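Local coordinates for probable transcriptional regulator (Pseudomonas aeruginosa, PDB 2FBI), which probably binds DNA as a homodimeric winged-helix transcriptional regulator of the MarR family, at residues L29-L34 with S106-D110; I42-R46 with Y93-T97. All coordinates share one frame; numbering follows the deposited sequence.

In the fold
From the N terminus, helix 26-32 and the turn after it supply the first half of contact 1, and helix 36-48, next in the chain, supplies the first half of contact 2. The chain then runs through helices 53-59 and 64-76 and the hairpin of strands 80-85 and 91-96, whose second strand returns to helix 36-48 and closes the loop of contact 2. Helix 98-122 follows directly and comes back to 29-34, closing the larger loop of contact 1, inside which contact 2 is nested. The two meet where L34 CD1 packs on I42 CD1. Contact 1 ties helix 26-32 to helix 98-122, and contact 2 ties helix 36-48 to strand 91-96 within the winged helix-turn-helix region.

Contact 1 (L29-L34 with S106-D110); sequences LNQHGL and SMSGD
H32, near the C-terminal end of helix 26-32, lays its imidazole over M107 and reaches D110, both on the long helix 98-122. The short helix ends in a Schellman motif: G33, with positive phi, is the first residue to leave helical geometry, and the chain turns there toward L34. Within this turn L29 O accepts two backbone bonds, from H32 N and L34 N, which approach from opposite faces of its carbonyl plane, while G33 N bonds to N30 O.

The polar part of the contact is a single direct hydrogen bond from H32 NE2 to D110 OD2, 3.2 Å long and fairly straight (158° at the hydrogen). The acceptor lies close to the imidazole plane and is met nearly along its C-O axis, although ring and carboxylate planes stand 76° apart. The carboxylate would be expected to favour a protonated, positively charged imidazole.

Sulfur-aromatic and CH-pi contacts hold one face of the same ring. M107 SD lies 3.9 Å from the centroid of the H32 ring, displaced toward the rim, and M107 CG also sits over this face. The methionine chain, bent at chi2 and chi3, meets the histidine from the opposite direction, which sets CG and SD over the ring.

Apolar packing continues beyond the thioether. L29 and M107 cross at about a right angle, and both also touch W39 of helix 36-48, so the methionine is wedged among three helices. L34 and M107 slide past each other in opposite directions, bringing L34 CD2 to 3.4 Å from M107 SD, whereas M107 CE meets L29 CD2 at 4.0 Å.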
loop_
_atom_site.group_PDB
_atom_site.type_symbol
_atom_site.label_atom_id
_atom_site.label_comp_id
_atom_site.label_asym_id
_atom_site.label_seq_id
_atom_site.Cartn_x
_atom_site.Cartn_y
_atom_site.Cartn_z
ATOM N N LEU A 29 15.607 2.968 7.741
ATOM C CA LEU A 29 14.835 4.192 7.810
ATOM C C LEU A 29 14.577 4.517 9.292
ATOM O O LEU A 29 14.762 5.621 9.653
ATOM C CB LEU A 29 13.497 4.071 7.037
ATOM C CG LEU A 29 13.490 3.621 5.557
ATOM C CD1 LEU A 29 12.104 3.259 5.143
ATOM C CD2 LEU A 29 14.093 4.705 4.651
ATOM N N ASN A 30 14.109 3.580 10.121
ATOM C CA ASN A 30 14.110 3.803 11.602
ATOM C C ASN A 30 15.476 4.429 11.940
ATOM O O ASN A 30 15.585 5.660 12.152
ATOM C CB ASN A 30 13.879 2.482 12.404
ATOM C CG ASN A 30 12.421 1.958 12.330
ATOM O OD1 ASN A 30 11.533 2.647 11.823
ATOM N ND2 ASN A 30 12.182 0.740 12.825
ATOM N N GLN A 31 16.547 3.625 11.820
ATOM C CA GLN A 31 17.954 4.104 12.078
ATOM C C GLN A 31 18.359 5.427 11.471
ATOM O O GLN A 31 19.250 6.078 11.984
ATOM C CB GLN A 31 19.037 3.035 11.755
ATOM C CG GLN A 31 19.189 1.961 12.833
ATOM C CD GLN A 31 19.410 0.541 12.264
ATOM O OE1 GLN A 31 20.026 0.352 11.190
ATOM N NE2 GLN A 31 18.907 -0.465 12.991
ATOM N N HIS A 32 17.727 5.858 10.391
ATOM C CA HIS A 32 18.189 7.123 9.747
ATOM C C HIS A 32 17.200 8.263 10.061
ATOM O O HIS A 32 17.337 9.398 9.595
ATOM C CB HIS A 32 18.315 6.968 8.237
ATOM C CG HIS A 32 19.626 6.408 7.770
ATOM N ND1 HIS A 32 20.547 7.163 7.072
ATOM C CD2 HIS A 32 20.154 5.161 7.857
ATOM C CE1 HIS A 32 21.589 6.411 6.759
ATOM N NE2 HIS A 32 21.375 5.192 7.222
ATOM N N GLY A 33 16.211 7.947 10.877
ATOM C CA GLY A 33 15.164 8.913 11.151
ATOM C C GLY A 33 14.450 9.419 9.900
ATOM O O GLY A 33 14.436 10.653 9.639
ATOM N N LEU A 34 13.919 8.455 9.115
ATOM C CA LEU A 34 12.856 8.747 8.167
ATOM C C LEU A 34 11.697 7.798 8.085
ATOM O O LEU A 34 11.814 6.580 8.354
ATOM C CB LEU A 34 13.313 9.227 6.788
ATOM C CG LEU A 34 14.471 9.127 5.840
ATOM C CD1 LEU A 34 14.823 10.593 5.497
ATOM C CD2 LEU A 34 15.662 8.411 6.379
ATOM N N SER A 106 23.830 8.667 1.137
ATOM C CA SER A 106 24.254 7.901 2.303
ATOM C C SER A 106 23.320 6.762 2.725
ATOM O O SER A 106 23.770 5.812 3.332
ATOM C CB SER A 106 24.591 8.807 3.478
ATOM O OG SER A 106 23.436 9.321 4.047
ATOM N N MET A 107 22.037 6.835 2.394
ATOM C CA MET A 107 21.129 5.756 2.704
ATOM C C MET A 107 21.230 4.604 1.726
ATOM O O MET A 107 20.902 3.492 2.061
ATOM C CB MET A 107 19.699 6.277 2.718
ATOM C CG MET A 107 19.343 7.007 4.019
ATOM S SD MET A 107 17.819 6.349 4.657
ATOM C CE MET A 107 18.089 4.592 4.477
ATOM N N SER A 108 21.728 4.888 0.526
ATOM C CA SER A 108 21.680 3.940 -0.594
ATOM C C SER A 108 22.512 2.689 -0.395
ATOM O O SER A 108 22.110 1.640 -0.859
ATOM C CB SER A 108 22.036 4.627 -1.938
ATOM O OG SER A 108 23.428 4.936 -1.976
ATOM N N GLY A 109 23.639 2.781 0.316
ATOM C CA GLY A 109 24.441 1.583 0.625
ATOM C C GLY A 109 23.678 0.620 1.520
ATOM O O GLY A 109 23.541 -0.582 1.209
ATOM N N ASP A 110 23.117 1.149 2.606
ATOM C CA ASP A 110 22.200 0.348 3.435
ATOM C C ASP A 110 21.039 -0.248 2.613
ATOM O O ASP A 110 20.759 -1.442 2.706
ATOM C CB ASP A 110 21.689 1.156 4.654
ATOM C CG ASP A 110 22.796 1.428 5.695
ATOM O OD1 ASP A 110 23.754 0.613 5.774
ATOM O OD2 ASP A 110 22.732 2.465 6.419
HETATM O O HOH W 1 21.008 0.810 8.930
#

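Contact 2 (I42-R46 with Y93-T97); sequences IRILR and YVNLT
Helix 42-46 and strand 93-96 run almost perpendicular, at 93°, with their axes 7.9 Å apart at closest approach and L45 opposite N95 in the backbone register. L96 points at the helix and lies across the turn from I42 to R46. Its branches divide the work: CD1 reaches the backbone, 3.5 Å from R46 N, while CD2 meets I42 CG1 at 4.1 Å, the two side chains crossing at about a right angle. Between them, L96 CG rests 3.8 Å from L45 CB.

L45 points toward the strand and crosses V94 obliquely, its CD1 touching V94 CG1 and its CD2 lying 3.4 Å from V94 O. With V94 CG1 anti to the backbone N (chi1 -169°), that methyl is the branch that meets the leucine. This is the inner side of the wing in a winged helix-turn-helix domain: strand 91-96 pairs with 80-85 and 51-52, and L56 of helix 53-59 packs on both L45 and V94.

No direct hydrogen bond spans the contact, but a water joins the backbones of two buried residues, donating to L45 O at 2.9 Å and accepting from L96 N. R46 packs its CB on L96 CD1 and sends its guanidinium away to Q101 of helix 98-122. N95 ND2 bonds to L96 O at 2.8 Å from above the carbonyl plane, and N95 OD1 accepts from W83 NE1 on strand 80-85.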
loop_
_atom_site.group_PDB
_atom_site.type_symbol
_atom_site.label_atom_id
_atom_site.label_comp_id
_atom_site.label_asym_id
_atom_site.label_seq_id
_atom_site.Cartn_x
_atom_site.Cartn_y
_atom_site.Cartn_z
ATOM N N ILE A 42 11.486 11.158 -1.519
ATOM C CA ILE A 42 12.915 11.315 -1.844
ATOM C C ILE A 42 13.307 10.430 -3.038
ATOM O O ILE A 42 13.935 10.903 -3.984
ATOM C CB ILE A 42 13.790 10.972 -0.587
ATOM C CG1 ILE A 42 13.593 12.048 0.473
ATOM C CG2 ILE A 42 15.273 10.846 -0.999
ATOM C CD1 ILE A 42 14.095 11.685 1.875
ATOM N N ARG A 43 12.895 9.162 -3.000
ATOM C CA ARG A 43 13.176 8.231 -4.092
ATOM C C ARG A 43 12.668 8.720 -5.454
ATOM O O ARG A 43 13.360 8.577 -6.462
ATOM C CB ARG A 43 12.531 6.869 -3.835
ATOM C CG ARG A 43 13.236 5.994 -2.802
ATOM C CD ARG A 43 14.421 5.385 -3.455
ATOM N NE ARG A 43 14.262 3.965 -3.699
ATOM C CZ ARG A 43 14.839 3.304 -4.704
ATOM N NH1 ARG A 43 14.668 2.016 -4.790
ATOM N NH2 ARG A 43 15.550 3.934 -5.640
ATOM N N ILE A 44 11.439 9.242 -5.497
ATOM C CA ILE A 44 10.868 9.729 -6.799
ATOM C C ILE A 44 11.545 10.989 -7.261
ATOM O O ILE A 44 11.834 11.177 -8.415
ATOM C CB ILE A 44 9.320 9.975 -6.676
ATOM C CG1 ILE A 44 8.608 8.621 -6.621
ATOM C CG2 ILE A 44 8.781 10.816 -7.874
ATOM C CD1 ILE A 44 7.486 8.638 -5.674
ATOM N N LEU A 45 11.769 11.899 -6.350
ATOM C CA LEU A 45 12.439 13.130 -6.717
ATOM C C LEU A 45 13.935 12.890 -7.149
ATOM O O LEU A 45 14.472 13.560 -8.037
ATOM C CB LEU A 45 12.338 14.078 -5.528
ATOM C CG LEU A 45 10.978 14.736 -5.204
ATOM C CD1 LEU A 45 11.103 15.626 -3.957
ATOM C CD2 LEU A 45 10.433 15.581 -6.448
ATOM N N ARG A 46 14.572 11.903 -6.542
ATOM C CA ARG A 46 15.911 11.463 -6.979
ATOM C C ARG A 46 15.897 10.950 -8.413
ATOM O O ARG A 46 16.569 11.482 -9.284
ATOM C CB ARG A 46 16.416 10.377 -6.025
ATOM C CG ARG A 46 17.780 9.754 -6.388
ATOM C CD ARG A 46 18.972 10.738 -6.434
ATOM N NE ARG A 46 20.198 9.912 -6.685
ATOM C CZ ARG A 46 21.444 10.270 -6.371
ATOM N NH1 ARG A 46 22.438 9.442 -6.658
ATOM N NH2 ARG A 46 21.707 11.446 -5.802
ATOM N N TYR A 93 6.245 23.213 -8.027
ATOM C CA TYR A 93 7.284 22.198 -8.219
ATOM C C TYR A 93 8.155 21.914 -7.013
ATOM O O TYR A 93 8.462 22.774 -6.175
ATOM C CB TYR A 93 8.185 22.573 -9.399
ATOM C CG TYR A 93 7.486 22.286 -10.672
ATOM C CD1 TYR A 93 6.341 23.021 -11.040
ATOM C CD2 TYR A 93 7.921 21.271 -11.496
ATOM C CE1 TYR A 93 5.681 22.739 -12.215
ATOM C CE2 TYR A 93 7.279 21.006 -12.680
ATOM C CZ TYR A 93 6.166 21.731 -13.022
ATOM O OH TYR A 93 5.511 21.413 -14.178
ATOM N N VAL A 94 8.570 20.670 -6.945
ATOM C CA VAL A 94 9.352 20.225 -5.819
ATOM C C VAL A 94 10.659 19.580 -6.346
ATOM O O VAL A 94 10.659 18.853 -7.329
ATOM C CB VAL A 94 8.578 19.208 -4.907
ATOM C CG1 VAL A 94 9.322 18.993 -3.652
ATOM C CG2 VAL A 94 7.132 19.678 -4.558
ATOM N N ASN A 95 11.755 19.835 -5.645
ATOM C CA ASN A 95 13.001 19.089 -5.918
ATOM C C ASN A 95 13.865 18.812 -4.675
ATOM O O ASN A 95 13.724 19.446 -3.616
ATOM C CB ASN A 95 13.798 19.748 -7.069
ATOM C CG ASN A 95 14.351 21.095 -6.696
ATOM O OD1 ASN A 95 13.722 22.123 -6.925
ATOM N ND2 ASN A 95 15.565 21.106 -6.130
ATOM N N LEU A 96 14.726 17.815 -4.780
ATOM C CA LEU A 96 15.672 17.579 -3.662
ATOM C C LEU A 96 16.669 18.726 -3.574
ATOM O O LEU A 96 17.062 19.301 -4.585
ATOM C CB LEU A 96 16.392 16.252 -3.842
ATOM C CG LEU A 96 15.517 15.031 -3.657
ATOM C CD1 LEU A 96 16.280 13.851 -4.255
ATOM C CD2 LEU A 96 15.154 14.833 -2.171
ATOM N N THR A 97 17.035 19.103 -2.361
ATOM C CA THR A 97 18.144 20.054 -2.179
ATOM C C THR A 97 19.487 19.258 -2.232
ATOM O O THR A 97 19.474 18.008 -2.236
ATOM C CB THR A 97 18.080 20.682 -0.811
ATOM O OG1 THR A 97 18.062 19.633 0.132
ATOM C CG2 THR A 97 16.711 21.555 -0.606
HETATM O O HOH W 2 14.912 16.326 -7.350
#